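Local coordinates for protein putative isochorismatase (Burkholderia xenovorans, PDB 3OQP) that is a putative isochorismatase-family enzyme, probably a hydrolase with a cysteine-based active site, at residues 9-14 with 113-118. Residues are numbered along the deposited sequence; the frame is centred on the assembly and turned at random.
Sequences LIVIDV and TVTGYM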
loop_
_atom_site.group_PDB
_atom_site.type_symbol
_atom_site.label_atom_id
_atom_site.label_comp_id
_atom_site.label_asym_id
_atom_site.label_seq_id
_atom_site.Cartn_x
_atom_site.Cartn_y
_atom_site.Cartn_z
ATOM N N LEU A 9 10.173 -12.559 -12.333
ATOM C CA LEU A 9 8.723 -12.513 -12.345
ATOM C C LEU A 9 8.190 -13.244 -11.093
ATOM O O LEU A 9 8.455 -14.433 -10.904
ATOM C CB LEU A 9 8.206 -13.230 -13.603
ATOM C CG LEU A 9 6.693 -13.272 -13.739
ATOM C CD1 LEU A 9 6.152 -11.872 -14.013
ATOM C CD2 LEU A 9 6.283 -14.299 -14.838
ATOM N N ILE A 10 7.425 -12.528 -10.262
ATOM C CA ILE A 10 6.806 -13.184 -9.085
ATOM C C ILE A 10 5.309 -13.285 -9.332
ATOM O O ILE A 10 4.697 -12.317 -9.847
ATOM C CB ILE A 10 7.141 -12.385 -7.819
ATOM C CG1 ILE A 10 6.761 -13.189 -6.572
ATOM C CG2 ILE A 10 6.536 -10.989 -7.794
ATOM C CD1 ILE A 10 7.380 -12.645 -5.286
ATOM N N VAL A 11 4.774 -14.466 -9.143
ATOM C CA VAL A 11 3.406 -14.819 -9.427
ATOM C C VAL A 11 2.731 -15.040 -8.111
ATOM O O VAL A 11 2.949 -16.098 -7.452
ATOM C CB VAL A 11 3.375 -16.101 -10.299
ATOM C CG1 VAL A 11 1.963 -16.430 -10.678
ATOM C CG2 VAL A 11 4.207 -15.838 -11.586
ATOM N N ILE A 12 1.985 -14.076 -7.582
ATOM C CA ILE A 12 1.536 -14.040 -6.195
ATOM C C ILE A 12 0.152 -14.626 -6.054
ATOM O O ILE A 12 -0.847 -14.130 -6.618
ATOM C CB ILE A 12 1.548 -12.589 -5.643
ATOM C CG1 ILE A 12 2.984 -12.031 -5.702
ATOM C CG2 ILE A 12 1.048 -12.599 -4.211
ATOM C CD1 ILE A 12 3.146 -10.611 -5.195
ATOM N N ASP A 13 0.079 -15.704 -5.286
ATOM C CA ASP A 13 -1.182 -16.271 -4.791
ATOM C C ASP A 13 -2.210 -16.536 -5.886
ATOM O O ASP A 13 -3.411 -16.265 -5.709
ATOM C CB ASP A 13 -1.785 -15.425 -3.688
ATOM C CG ASP A 13 -0.865 -15.251 -2.481
ATOM O OD1 ASP A 13 0.232 -15.843 -2.420
ATOM O OD2 ASP A 13 -1.259 -14.474 -1.549
ATOM N N VAL A 14 -1.779 -17.172 -6.974
ATOM C CA VAL A 14 -2.664 -17.551 -8.039
ATOM C C VAL A 14 -3.272 -18.896 -7.729
ATOM O O VAL A 14 -2.853 -19.941 -8.238
ATOM C CB VAL A 14 -1.976 -17.368 -9.443
ATOM C CG1 VAL A 14 -2.952 -17.825 -10.584
ATOM C CG2 VAL A 14 -1.470 -15.923 -9.700
ATOM N N THR A 113 9.129 -8.025 -11.107
ATOM C CA THR A 113 7.916 -7.847 -11.921
ATOM C C THR A 113 6.777 -8.636 -11.235
ATOM O O THR A 113 6.826 -9.865 -11.063
ATOM C CB THR A 113 8.106 -8.401 -13.324
ATOM O OG1 THR A 113 9.283 -7.811 -13.912
ATOM C CG2 THR A 113 6.890 -8.064 -14.248
ATOM N N VAL A 114 5.723 -7.920 -10.825
ATOM C CA VAL A 114 4.652 -8.463 -9.996
ATOM C C VAL A 114 3.417 -8.774 -10.842
ATOM O O VAL A 114 2.895 -7.936 -11.616
ATOM C CB VAL A 114 4.287 -7.466 -8.903
ATOM C CG1 VAL A 114 3.056 -7.915 -8.092
ATOM C CG2 VAL A 114 5.493 -7.288 -7.987
ATOM N N THR A 115 2.924 -9.997 -10.654
ATOM C CA THR A 115 1.662 -10.483 -11.167
ATOM C C THR A 115 0.964 -11.256 -10.015
ATOM O O THR A 115 1.593 -11.623 -8.992
ATOM C CB THR A 115 1.859 -11.435 -12.379
ATOM O OG1 THR A 115 2.557 -12.622 -11.948
ATOM C CG2 THR A 115 2.556 -10.711 -13.524
ATOM N N GLY A 116 -0.291 -11.518 -10.220
ATOM C CA GLY A 116 -1.090 -12.259 -9.287
ATOM C C GLY A 116 -1.960 -11.342 -8.433
ATOM O O GLY A 116 -2.218 -10.196 -8.782
ATOM N N TYR A 117 -2.471 -11.916 -7.359
ATOM C CA TYR A 117 -3.570 -11.355 -6.604
ATOM C C TYR A 117 -3.271 -11.254 -5.117
ATOM O O TYR A 117 -2.539 -12.069 -4.565
ATOM C CB TYR A 117 -4.807 -12.270 -6.750
ATOM C CG TYR A 117 -5.154 -12.652 -8.187
ATOM C CD1 TYR A 117 -5.434 -11.705 -9.152
ATOM C CD2 TYR A 117 -5.109 -13.976 -8.582
ATOM C CE1 TYR A 117 -5.714 -12.104 -10.479
ATOM C CE2 TYR A 117 -5.429 -14.387 -9.875
ATOM C CZ TYR A 117 -5.722 -13.435 -10.838
ATOM O OH TYR A 117 -5.961 -13.882 -12.137
HETATM N N MSE A 118 -3.914 -10.322 -4.397
HETATM C CA MSE A 118 -4.718 -9.246 -4.942
HETATM C C MSE A 118 -3.865 -7.989 -5.091
HETATM O O MSE A 118 -2.962 -7.710 -4.312
HETATM C CB MSE A 118 -5.858 -8.866 -4.049
HETATM C CG MSE A 118 -6.799 -10.032 -3.894
HETATM SE SE MSE A 118 -8.324 -9.719 -2.609
HETATM C CE MSE A 118 -7.354 -9.889 -1.081
#
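With chi1 of 65°, Thr115 sets OG1 between its own backbone N and carbonyl carbon, a rotation that brings the hydroxyl to Ile10 O, while CG2, beside the backbone N, meets Leu9 CD1. This pairing joins strands 7-12 and 111-115, the two central neighbours of the parallel sheet in the alpha/beta isochorismatase fold; their local axes run 22° apart. Ile10 O accepts two hydrogen bonds, one from Thr115 N, nearly in line with the carbonyl bond, and one from Thr115 OG1 at 3.0 Å, tilted from the carbonyl plane. Ile10 N to Thr113 O (2.8 Å) and Ile12 N to Thr115 O (2.9 Å) continue the parallel pairing. On the face of Ile10 and Val114, their CG2 methyls meet at 3.8 Å. Ile12 adds its CD1 against Val114 CG1 at 4.0 Å, reached because CG1 lies beside the backbone N (chi1 -61°).

Past the strands, Gly116 turns the corner, and the peptide between Tyr117 and Met118 is cis. Asp13 is salt-bridged to Lys89 and lies near a bound tetraethylene glycol, while the backbone N of Met118, present as selenomethionine, hydrogen-bonds to OD2 of the 3-sulfinoalanine at position 122, consistent with a pocket at these strand ends. Val14 CG2 approaches the Tyr117 ring obliquely, and just past the corner Tyr117 N donates a hydrogen bond to Ile12 O, 2.8 Å.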